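Local coordinates for protein serine hydrolase CCSP0084 (Cycloclasticus sp. P1, PDB 4I3F) that probably hydrolyses the carbon-carbon bond of meta-cleavage products and also ester bonds, as a serine hydrolase of the alpha/beta hydrolase fold, at residues 47-52 with 74-79; 102-107 with 132-137; 118-123 with 142-147. All coordinates share one frame; numbering follows the deposited sequence.

In the fold
All three contacts are largely buried and belong to the central sheet of the alpha/beta hydrolase fold or to the helices that pack on it. Contacts 1 and 3 are pairings of parallel strands held by backbone hydrogen bonds. They meet inside the sheet, where strand 46-50 adjoins strand 119-124 and Leu48 and Leu50 bond to Val122. Contact 2 joins two helices on a sheet face by carbon packing, and has an arginine at its margin. It reaches both others: Gln107 lies against Leu48, Leu50 and Pro79, while Leu134 and Leu135 lie against Phe142. Contact 3 has the most open end, with exposed Gln118 and two partly exposed lysines near where its strands begin.

Contact 1 of 3, residues 47-52 with 74-79; sequences ILLLHG and YHCLAP
Ile47, Leu48 and Leu49 run beside Cys76, Leu77 and Ala78 as parallel neighbours in the central sheet of the alpha/beta hydrolase fold, the first strand leading to the second through a crossover that contains helices 59-63 and 66-70. The segment axes come within 4.8 Å at 25°. Backbone bonds fix the pairing: Ile47 N to His75 O, Leu77 N to Ile47 O at 2.9 Å, and Leu49 N to Leu77 O at 2.8 Å. On one face Ile47, Leu49 and Cys76 pack against helix 66-70. On the other, Leu48 CD1 meets Pro79 CD at 3.7 Å, the two side chains crossing at about a right angle beside Gln107. Ile47 is extended at its tip (chi2 171°), which carries CD1 obliquely against Tyr74 CG, 3.5 Å away. The Tyr74 hydroxyl is hydrogen-bonded to Asp298. An alanine in place of Tyr74 would remove ring and hydroxyl, and would probably open a gap beside Ile47 CD1 and leave Asp298 OD1 without this partner. Past the last direct bond, water bridges the strands, donating to Leu49 O and to Pro79 O, each 2.7 Å from the water oxygen.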
loop_
_atom_site.group_PDB
_atom_site.type_symbol
_atom_site.label_atom_id
_atom_site.label_comp_id
_atom_site.label_asym_id
_atom_site.label_seq_id
_atom_site.Cartn_x
_atom_site.Cartn_y
_atom_site.Cartn_z
ATOM N N ILE A 47 -13.178 -4.508 4.002
ATOM C CA ILE A 47 -12.176 -3.610 3.438
ATOM C C ILE A 47 -10.870 -4.390 3.346
ATOM O O ILE A 47 -10.432 -4.991 4.333
ATOM C CB ILE A 47 -11.926 -2.374 4.325
ATOM C CG1 ILE A 47 -13.223 -1.630 4.640
ATOM C CG2 ILE A 47 -10.931 -1.430 3.658
ATOM C CD1 ILE A 47 -13.035 -0.522 5.687
ATOM N N LEU A 48 -10.273 -4.402 2.155
ATOM C CA LEU A 48 -8.966 -5.018 1.931
ATOM C C LEU A 48 -7.945 -3.889 1.941
ATOM O O LEU A 48 -8.068 -2.942 1.166
ATOM C CB LEU A 48 -8.946 -5.727 0.571
ATOM C CG LEU A 48 -7.609 -6.330 0.106
ATOM C CD1 LEU A 48 -7.157 -7.431 1.055
ATOM C CD2 LEU A 48 -7.709 -6.870 -1.314
ATOM N N LEU A 49 -6.951 -3.975 2.824
ATOM C CA LEU A 49 -5.957 -2.907 2.950
ATOM C C LEU A 49 -4.607 -3.389 2.445
ATOM O O LEU A 49 -4.086 -4.407 2.917
ATOM C CB LEU A 49 -5.834 -2.436 4.408
ATOM C CG LEU A 49 -7.102 -1.782 4.971
ATOM C CD1 LEU A 49 -7.863 -2.772 5.837
ATOM C CD2 LEU A 49 -6.788 -0.514 5.745
ATOM N N LEU A 50 -4.038 -2.651 1.496
ATOM C CA LEU A 50 -2.789 -3.062 0.849
ATOM C C LEU A 50 -1.673 -2.077 1.178
ATOM O O LEU A 50 -1.753 -0.886 0.841
ATOM C CB LEU A 50 -2.988 -3.179 -0.672
ATOM C CG LEU A 50 -4.072 -4.154 -1.142
ATOM C CD1 LEU A 50 -4.127 -4.230 -2.669
ATOM C CD2 LEU A 50 -3.832 -5.537 -0.551
ATOM N N HIS A 51 -0.632 -2.582 1.840
ATOM C CA HIS A 51 0.467 -1.758 2.346
ATOM C C HIS A 51 1.444 -1.265 1.264
ATOM O O HIS A 51 1.318 -1.634 0.094
ATOM C CB HIS A 51 1.219 -2.540 3.419
ATOM C CG HIS A 51 2.004 -3.699 2.889
ATOM N ND1 HIS A 51 1.675 -5.012 3.154
ATOM C CD2 HIS A 51 3.131 -3.739 2.139
ATOM C CE1 HIS A 51 2.559 -5.808 2.576
ATOM N NE2 HIS A 51 3.447 -5.062 1.951
ATOM N N GLY A 52 2.397 -0.421 1.663
ATOM C CA GLY A 52 3.356 0.174 0.740
ATOM C C GLY A 52 4.643 -0.611 0.568
ATOM O O GLY A 52 4.711 -1.785 0.928
ATOM N N TYR A 74 -16.342 -2.482 10.045
ATOM C CA TYR A 74 -15.977 -3.193 8.821
ATOM C C TYR A 74 -15.131 -4.428 9.084
ATOM O O TYR A 74 -14.346 -4.462 10.034
ATOM C CB TYR A 74 -15.209 -2.268 7.866
ATOM C CG TYR A 74 -16.064 -1.161 7.301
ATOM C CD1 TYR A 74 -16.845 -1.372 6.168
ATOM C CD2 TYR A 74 -16.108 0.091 7.911
ATOM C CE1 TYR A 74 -17.634 -0.372 5.656
ATOM C CE2 TYR A 74 -16.901 1.093 7.413
ATOM C CZ TYR A 74 -17.660 0.855 6.283
ATOM O OH TYR A 74 -18.452 1.855 5.778
ATOM N N HIS A 75 -15.300 -5.441 8.234
ATOM C CA HIS A 75 -14.430 -6.611 8.238
ATOM C C HIS A 75 -13.153 -6.248 7.510
ATOM O O HIS A 75 -13.155 -6.070 6.293
ATOM C CB HIS A 75 -15.124 -7.779 7.531
ATOM C CG HIS A 75 -14.275 -9.007 7.397
ATOM N ND1 HIS A 75 -14.604 -10.046 6.552
ATOM C CD2 HIS A 75 -13.108 -9.360 7.990
ATOM C CE1 HIS A 75 -13.678 -10.987 6.631
ATOM N NE2 HIS A 75 -12.763 -10.597 7.500
ATOM N N CYS A 76 -12.053 -6.135 8.248
ATOM C CA CYS A 76 -10.787 -5.725 7.649
ATOM C C CYS A 76 -9.879 -6.905 7.346
ATOM O O CYS A 76 -9.666 -7.763 8.203
ATOM C CB CYS A 76 -10.058 -4.758 8.579
ATOM S SG CYS A 76 -10.936 -3.198 8.820
ATOM N N LEU A 77 -9.340 -6.931 6.127
ATOM C CA LEU A 77 -8.333 -7.909 5.738
ATOM C C LEU A 77 -7.076 -7.146 5.324
ATOM O O LEU A 77 -7.128 -6.295 4.438
ATOM C CB LEU A 77 -8.836 -8.786 4.585
ATOM C CG LEU A 77 -10.117 -9.563 4.903
ATOM C CD1 LEU A 77 -11.356 -8.798 4.459
ATOM C CD2 LEU A 77 -10.078 -10.951 4.272
ATOM N N ALA A 78 -5.955 -7.434 5.984
ATOM C CA ALA A 78 -4.693 -6.754 5.680
ATOM C C ALA A 78 -3.581 -7.776 5.518
ATOM O O ALA A 78 -2.963 -8.191 6.500
ATOM C CB ALA A 78 -4.338 -5.766 6.787
ATOM N N PRO A 79 -3.331 -8.209 4.279
ATOM C CA PRO A 79 -2.299 -9.230 4.079
ATOM C C PRO A 79 -0.903 -8.640 3.900
ATOM O O PRO A 79 -0.771 -7.492 3.458
ATOM C CB PRO A 79 -2.729 -9.879 2.765
ATOM C CG PRO A 79 -3.361 -8.705 1.983
ATOM C CD PRO A 79 -4.109 -7.941 3.050
HETATM O O HOH W 1 -1.536 -4.887 3.560
#

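Contact 2 of 3, residues 102-107 with 132-137; sequences IWVQQQ and LHLLNR
Val104 meets His133, Leu134 and Arg137 with both of its methyl groups, and its CB already points at the opposing helix. Beyond CB the side chain divides. CG1, placed anti to the backbone N (chi1 169°), reaches Leu134 CD2 at 3.7 Å and, less closely, Arg137 CD at 4.1 Å; the valine and leucine side chains slide past each other in opposite directions. CG2 takes the other branch. It touches His133 CB at 3.7 Å and lies over one face of the Arg137 guanidinium, 4.1 Å above its plane and offset toward the rim. The flat group is thus packed against a methyl, while its charge is met elsewhere: NH1 forms a salt bridge with Asp101, which belongs to the same helix as Val104 and so ties the two helices at the margin of the apolar patch.

These helices, 96-113 and 126-137, pack as neighbours on one face of the central sheet of the alpha/beta hydrolase fold, and the second starts within the probable nucleophile elbow. Their segment axes approach to 9.6 Å and cross at -68°. Leu134 fills the side nearer the sheet. Its CD2 rests on the backbone Val104 O at 3.6 Å, and its CD1 lies equally near CB and CG of Gln107, 3.7 Å from Gln107 CB. A bend in the Gln107 chain (chi2 -42°) turns the amide away from Leu134, and its OE1 packs beside Leu50 and Pro79 of the sheet. The imidazole of His133 likewise leads away from Val104, NE2 hydrogen-bonding to the backbone oxygen of Phe229.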
loop_
_atom_site.group_PDB
_atom_site.type_symbol
_atom_site.label_atom_id
_atom_site.label_comp_id
_atom_site.label_asym_id
_atom_site.label_seq_id
_atom_site.Cartn_x
_atom_site.Cartn_y
_atom_site.Cartn_z
ATOM N N ILE A 102 1.643 -10.886 -10.104
ATOM C CA ILE A 102 1.564 -11.672 -8.871
ATOM C C ILE A 102 0.728 -10.989 -7.777
ATOM O O ILE A 102 -0.083 -11.646 -7.108
ATOM C CB ILE A 102 2.983 -11.984 -8.326
ATOM C CG1 ILE A 102 3.629 -13.109 -9.125
ATOM C CG2 ILE A 102 2.927 -12.348 -6.848
ATOM C CD1 ILE A 102 5.129 -13.278 -8.876
ATOM N N TRP A 103 0.938 -9.691 -7.584
ATOM C CA TRP A 103 0.232 -8.938 -6.538
ATOM C C TRP A 103 -1.273 -8.866 -6.805
ATOM O O TRP A 103 -2.084 -9.000 -5.877
ATOM C CB TRP A 103 0.837 -7.541 -6.395
ATOM C CG TRP A 103 2.248 -7.568 -5.841
ATOM C CD1 TRP A 103 2.767 -8.490 -4.977
ATOM C CD2 TRP A 103 3.314 -6.648 -6.135
ATOM N NE1 TRP A 103 4.080 -8.189 -4.695
ATOM C CE2 TRP A 103 4.443 -7.069 -5.398
ATOM C CE3 TRP A 103 3.424 -5.511 -6.947
ATOM C CZ2 TRP A 103 5.667 -6.389 -5.446
ATOM C CZ3 TRP A 103 4.640 -4.839 -6.995
ATOM C CH2 TRP A 103 5.745 -5.283 -6.257
ATOM N N VAL A 104 -1.642 -8.667 -8.069
ATOM C CA VAL A 104 -3.049 -8.659 -8.462
ATOM C C VAL A 104 -3.672 -10.034 -8.204
ATOM O O VAL A 104 -4.691 -10.133 -7.518
ATOM C CB VAL A 104 -3.228 -8.207 -9.936
ATOM C CG1 VAL A 104 -4.658 -8.450 -10.430
ATOM C CG2 VAL A 104 -2.859 -6.724 -10.077
ATOM N N GLN A 105 -3.057 -11.098 -8.721
ATOM C CA GLN A 105 -3.635 -12.431 -8.553
ATOM C C GLN A 105 -3.690 -12.844 -7.080
ATOM O O GLN A 105 -4.620 -13.533 -6.652
ATOM C CB GLN A 105 -2.896 -13.488 -9.394
ATOM C CG GLN A 105 -3.631 -14.822 -9.469
ATOM C CD GLN A 105 -5.006 -14.693 -10.115
ATOM O OE1 GLN A 105 -5.142 -14.110 -11.189
ATOM N NE2 GLN A 105 -6.026 -15.250 -9.468
ATOM N N GLN A 106 -2.704 -12.416 -6.299
ATOM C CA GLN A 106 -2.709 -12.709 -4.866
ATOM C C GLN A 106 -3.989 -12.212 -4.188
ATOM O O GLN A 106 -4.587 -12.921 -3.370
ATOM C CB GLN A 106 -1.488 -12.089 -4.178
ATOM C CG GLN A 106 -1.489 -12.309 -2.652
ATOM C CD GLN A 106 -0.412 -11.524 -1.935
ATOM O OE1 GLN A 106 0.101 -10.531 -2.455
ATOM N NE2 GLN A 106 -0.069 -11.956 -0.725
ATOM N N GLN A 107 -4.423 -11.002 -4.522
ATOM C CA GLN A 107 -5.592 -10.448 -3.848
ATOM C C GLN A 107 -6.871 -11.133 -4.294
ATOM O O GLN A 107 -7.787 -11.323 -3.490
ATOM C CB GLN A 107 -5.687 -8.928 -4.056
ATOM C CG GLN A 107 -4.442 -8.157 -3.613
ATOM C CD GLN A 107 -3.873 -8.659 -2.297
ATOM O OE1 GLN A 107 -4.602 -8.892 -1.343
ATOM N NE2 GLN A 107 -2.564 -8.835 -2.248
ATOM N N LEU A 132 -5.100 -0.044 -8.238
ATOM C CA LEU A 132 -5.504 0.450 -9.553
ATOM C C LEU A 132 -5.562 -0.672 -10.588
ATOM O O LEU A 132 -6.500 -0.739 -11.389
ATOM C CB LEU A 132 -4.565 1.562 -10.018
ATOM C CG LEU A 132 -4.811 2.907 -9.323
ATOM C CD1 LEU A 132 -3.699 3.879 -9.687
ATOM C CD2 LEU A 132 -6.141 3.482 -9.763
ATOM N N HIS A 133 -4.559 -1.543 -10.581
ATOM C CA HIS A 133 -4.573 -2.681 -11.497
ATOM C C HIS A 133 -5.670 -3.687 -11.174
ATOM O O HIS A 133 -6.225 -4.296 -12.082
ATOM C CB HIS A 133 -3.192 -3.331 -11.563
ATOM C CG HIS A 133 -2.184 -2.485 -12.265
ATOM N ND1 HIS A 133 -1.866 -2.657 -13.595
ATOM C CD2 HIS A 133 -1.469 -1.413 -11.843
ATOM C CE1 HIS A 133 -0.973 -1.751 -13.951
ATOM N NE2 HIS A 133 -0.715 -0.984 -12.907
ATOM N N LEU A 134 -6.010 -3.833 -9.893
ATOM C CA LEU A 134 -7.126 -4.695 -9.508
ATOM C C LEU A 134 -8.454 -4.156 -10.040
ATOM O O LEU A 134 -9.278 -4.919 -10.545
ATOM C CB LEU A 134 -7.191 -4.857 -7.989
ATOM C CG LEU A 134 -6.294 -5.960 -7.416
ATOM C CD1 LEU A 134 -6.099 -5.751 -5.906
ATOM C CD2 LEU A 134 -6.892 -7.332 -7.693
ATOM N N LEU A 135 -8.666 -2.844 -9.934
ATOM C CA LEU A 135 -9.904 -2.245 -10.429
ATOM C C LEU A 135 -9.993 -2.360 -11.946
ATOM O O LEU A 135 -11.081 -2.511 -12.506
ATOM C CB LEU A 135 -9.996 -0.766 -10.021
ATOM C CG LEU A 135 -9.906 -0.472 -8.524
ATOM C CD1 LEU A 135 -9.959 1.025 -8.277
ATOM C CD2 LEU A 135 -11.020 -1.164 -7.769
ATOM N N ASN A 136 -8.844 -2.297 -12.611
ATOM C CA ASN A 136 -8.805 -2.398 -14.062
ATOM C C ASN A 136 -9.067 -3.817 -14.528
ATOM O O ASN A 136 -9.818 -4.037 -15.483
ATOM C CB ASN A 136 -7.436 -1.946 -14.579
ATOM C CG ASN A 136 -7.344 -1.980 -16.096
ATOM O OD1 ASN A 136 -8.223 -1.470 -16.808
ATOM N ND2 ASN A 136 -6.285 -2.602 -16.605
ATOM N N ARG A 137 -8.445 -4.780 -13.853
ATOM C CA ARG A 137 -8.468 -6.172 -14.320
ATOM C C ARG A 137 -9.654 -6.970 -13.794
ATOM O O ARG A 137 -10.163 -7.853 -14.489
ATOM C CB ARG A 137 -7.162 -6.882 -13.946
ATOM C CG ARG A 137 -5.942 -6.362 -14.697
ATOM C CD ARG A 137 -4.668 -7.064 -14.270
ATOM N NE ARG A 137 -3.491 -6.241 -14.534
ATOM C CZ ARG A 137 -2.239 -6.661 -14.397
ATOM N NH1 ARG A 137 -1.994 -7.907 -14.009
ATOM N NH2 ARG A 137 -1.235 -5.836 -14.657
#

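Contact 3 of 3, residues 118-123 with 142-147; sequences QTHIVG and FKKAVL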
loop_
_atom_site.group_PDB
_atom_site.type_symbol
_atom_site.label_atom_id
_atom_site.label_comp_id
_atom_site.label_asym_id
_atom_site.label_seq_id
_atom_site.Cartn_x
_atom_site.Cartn_y
_atom_site.Cartn_z
ATOM N N GLN A 118 -17.288 -9.239 -3.161
ATOM C CA GLN A 118 -16.937 -7.836 -3.377
ATOM C C GLN A 118 -16.404 -7.217 -2.097
ATOM O O GLN A 118 -16.903 -7.519 -1.005
ATOM C CB GLN A 118 -18.158 -7.040 -3.834
ATOM C CG GLN A 118 -18.733 -7.450 -5.177
ATOM C CD GLN A 118 -19.667 -6.391 -5.741
ATOM O OE1 GLN A 118 -20.618 -5.971 -5.080
ATOM N NE2 GLN A 118 -19.384 -5.937 -6.958
ATOM N N THR A 119 -15.421 -6.334 -2.237
ATOM C CA THR A 119 -14.808 -5.679 -1.081
ATOM C C THR A 119 -14.484 -4.209 -1.358
ATOM O O THR A 119 -14.230 -3.829 -2.506
ATOM C CB THR A 119 -13.521 -6.431 -0.647
ATOM O OG1 THR A 119 -13.036 -5.897 0.591
ATOM C CG2 THR A 119 -12.428 -6.302 -1.708
ATOM N N HIS A 120 -14.513 -3.376 -0.317
ATOM C CA HIS A 120 -13.876 -2.066 -0.405
ATOM C C HIS A 120 -12.372 -2.292 -0.377
ATOM O O HIS A 120 -11.911 -3.354 0.046
ATOM C CB HIS A 120 -14.262 -1.167 0.775
ATOM C CG HIS A 120 -15.700 -0.734 0.798
ATOM N ND1 HIS A 120 -16.354 -0.213 -0.300
ATOM C CD2 HIS A 120 -16.592 -0.697 1.818
ATOM C CE1 HIS A 120 -17.593 0.103 0.037
ATOM N NE2 HIS A 120 -17.763 -0.179 1.317
ATOM N N ILE A 121 -11.595 -1.298 -0.792
ATOM C CA ILE A 121 -10.147 -1.468 -0.857
ATOM C C ILE A 121 -9.410 -0.164 -0.550
ATOM O O ILE A 121 -9.867 0.926 -0.921
ATOM C CB ILE A 121 -9.724 -2.093 -2.231
ATOM C CG1 ILE A 121 -8.216 -2.355 -2.296
ATOM C CG2 ILE A 121 -10.242 -1.250 -3.414
ATOM C CD1 ILE A 121 -7.810 -3.262 -3.467
ATOM N N VAL A 122 -8.300 -0.289 0.177
ATOM C CA VAL A 122 -7.430 0.843 0.500
ATOM C C VAL A 122 -6.025 0.451 0.084
ATOM O O VAL A 122 -5.582 -0.663 0.380
ATOM C CB VAL A 122 -7.407 1.143 2.010
ATOM C CG1 VAL A 122 -6.503 2.349 2.310
ATOM C CG2 VAL A 122 -8.812 1.427 2.529
ATOM N N GLY A 123 -5.321 1.344 -0.604
ATOM C CA GLY A 123 -3.957 1.039 -1.003
ATOM C C GLY A 123 -2.972 2.176 -0.842
ATOM O O GLY A 123 -3.225 3.308 -1.289
ATOM N N PHE A 142 -14.749 -5.333 -6.647
ATOM C CA PHE A 142 -14.481 -4.171 -5.791
ATOM C C PHE A 142 -15.604 -3.154 -5.772
ATOM O O PHE A 142 -16.322 -2.977 -6.765
ATOM C CB PHE A 142 -13.137 -3.525 -6.164
ATOM C CG PHE A 142 -11.992 -4.476 -6.051
ATOM C CD1 PHE A 142 -11.543 -5.196 -7.167
ATOM C CD2 PHE A 142 -11.419 -4.730 -4.815
ATOM C CE1 PHE A 142 -10.515 -6.118 -7.040
ATOM C CE2 PHE A 142 -10.396 -5.648 -4.691
ATOM C CZ PHE A 142 -9.943 -6.343 -5.808
ATOM N N LYS A 143 -15.759 -2.514 -4.614
ATOM C CA LYS A 143 -16.825 -1.544 -4.380
ATOM C C LYS A 143 -16.204 -0.151 -4.410
ATOM O O LYS A 143 -15.980 0.403 -5.487
ATOM C CB LYS A 143 -17.520 -1.838 -3.040
ATOM C CG LYS A 143 -18.410 -3.095 -3.059
ATOM C CD LYS A 143 -18.503 -3.777 -1.689
ATOM C CE LYS A 143 -19.246 -2.928 -0.658
ATOM N NZ LYS A 143 -20.678 -2.734 -1.034
ATOM N N LYS A 144 -15.900 0.412 -3.243
ATOM C CA LYS A 144 -15.206 1.704 -3.201
ATOM C C LYS A 144 -13.720 1.535 -2.955
ATOM O O LYS A 144 -13.295 0.561 -2.327
ATOM C CB LYS A 144 -15.768 2.592 -2.092
ATOM C CG LYS A 144 -17.146 3.168 -2.349
ATOM C CD LYS A 144 -17.548 4.002 -1.140
ATOM C CE LYS A 144 -18.341 5.238 -1.526
ATOM N NZ LYS A 144 -19.799 4.968 -1.652
ATOM N N ALA A 145 -12.941 2.512 -3.417
ATOM C CA ALA A 145 -11.487 2.482 -3.271
ATOM C C ALA A 145 -10.948 3.761 -2.647
ATOM O O ALA A 145 -11.381 4.867 -2.991
ATOM C CB ALA A 145 -10.814 2.230 -4.620
ATOM N N VAL A 146 -9.997 3.603 -1.733
ATOM C CA VAL A 146 -9.230 4.725 -1.204
ATOM C C VAL A 146 -7.768 4.505 -1.551
ATOM O O VAL A 146 -7.207 3.450 -1.243
ATOM C CB VAL A 146 -9.372 4.836 0.320
ATOM C CG1 VAL A 146 -8.368 5.869 0.878
ATOM C CG2 VAL A 146 -10.793 5.236 0.691
ATOM N N LEU A 147 -7.151 5.490 -2.201
ATOM C CA LEU A 147 -5.713 5.440 -2.459
ATOM C C LEU A 147 -5.010 6.419 -1.525
ATOM O O LEU A 147 -5.592 7.439 -1.123
ATOM C CB LEU A 147 -5.401 5.796 -3.915
ATOM C CG LEU A 147 -6.149 4.995 -4.984
ATOM C CD1 LEU A 147 -5.720 5.433 -6.398
ATOM C CD2 LEU A 147 -5.964 3.482 -4.783
HETATM O O HOH W 2 -22.021 -3.865 -3.861
#
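The His120 ring has Lys143 CE over one face, in a CH-pi contact 3.8 Å from the ring centroid and 25° off its normal, and Lys144 N at its edge, in the ring plane. Phe297 of helix 286-298 stacks with the same imidazole. The second ring, Phe142, is met obliquely: Thr119 CG2 lies 3.6 Å from Phe142 CD2, and Ile121 CD1 lies 3.7 Å from Phe142 CE2. The Thr119 torsion (chi1 -172°) turns OG1 away from the backbone N to bond His120 O in the carbonyl plane, and sets CG2 between N and the carbonyl carbon, against the phenyl ring. The strands run parallel and, with helix 126-137, form a beta-alpha-beta unit that includes the probable nucleophile elbow. Thr119 pairs with Phe142 but Ile121 with Ala145, a register shift that marks a beta bulge. Lys143 N bonds to Thr119 O at 2.9 Å, and the next amide, Lys144 N, donates to His120 ND1 at 3.0 Å and 155°. Beyond the bulge regular pairing resumes, with Gly123 N 2.9 Å from Val146 O. Because ND1 accepts, His120 is probably neutral, with its proton on NE2; the nearby ammonium of Lys143 would tend to disfavour a second proton.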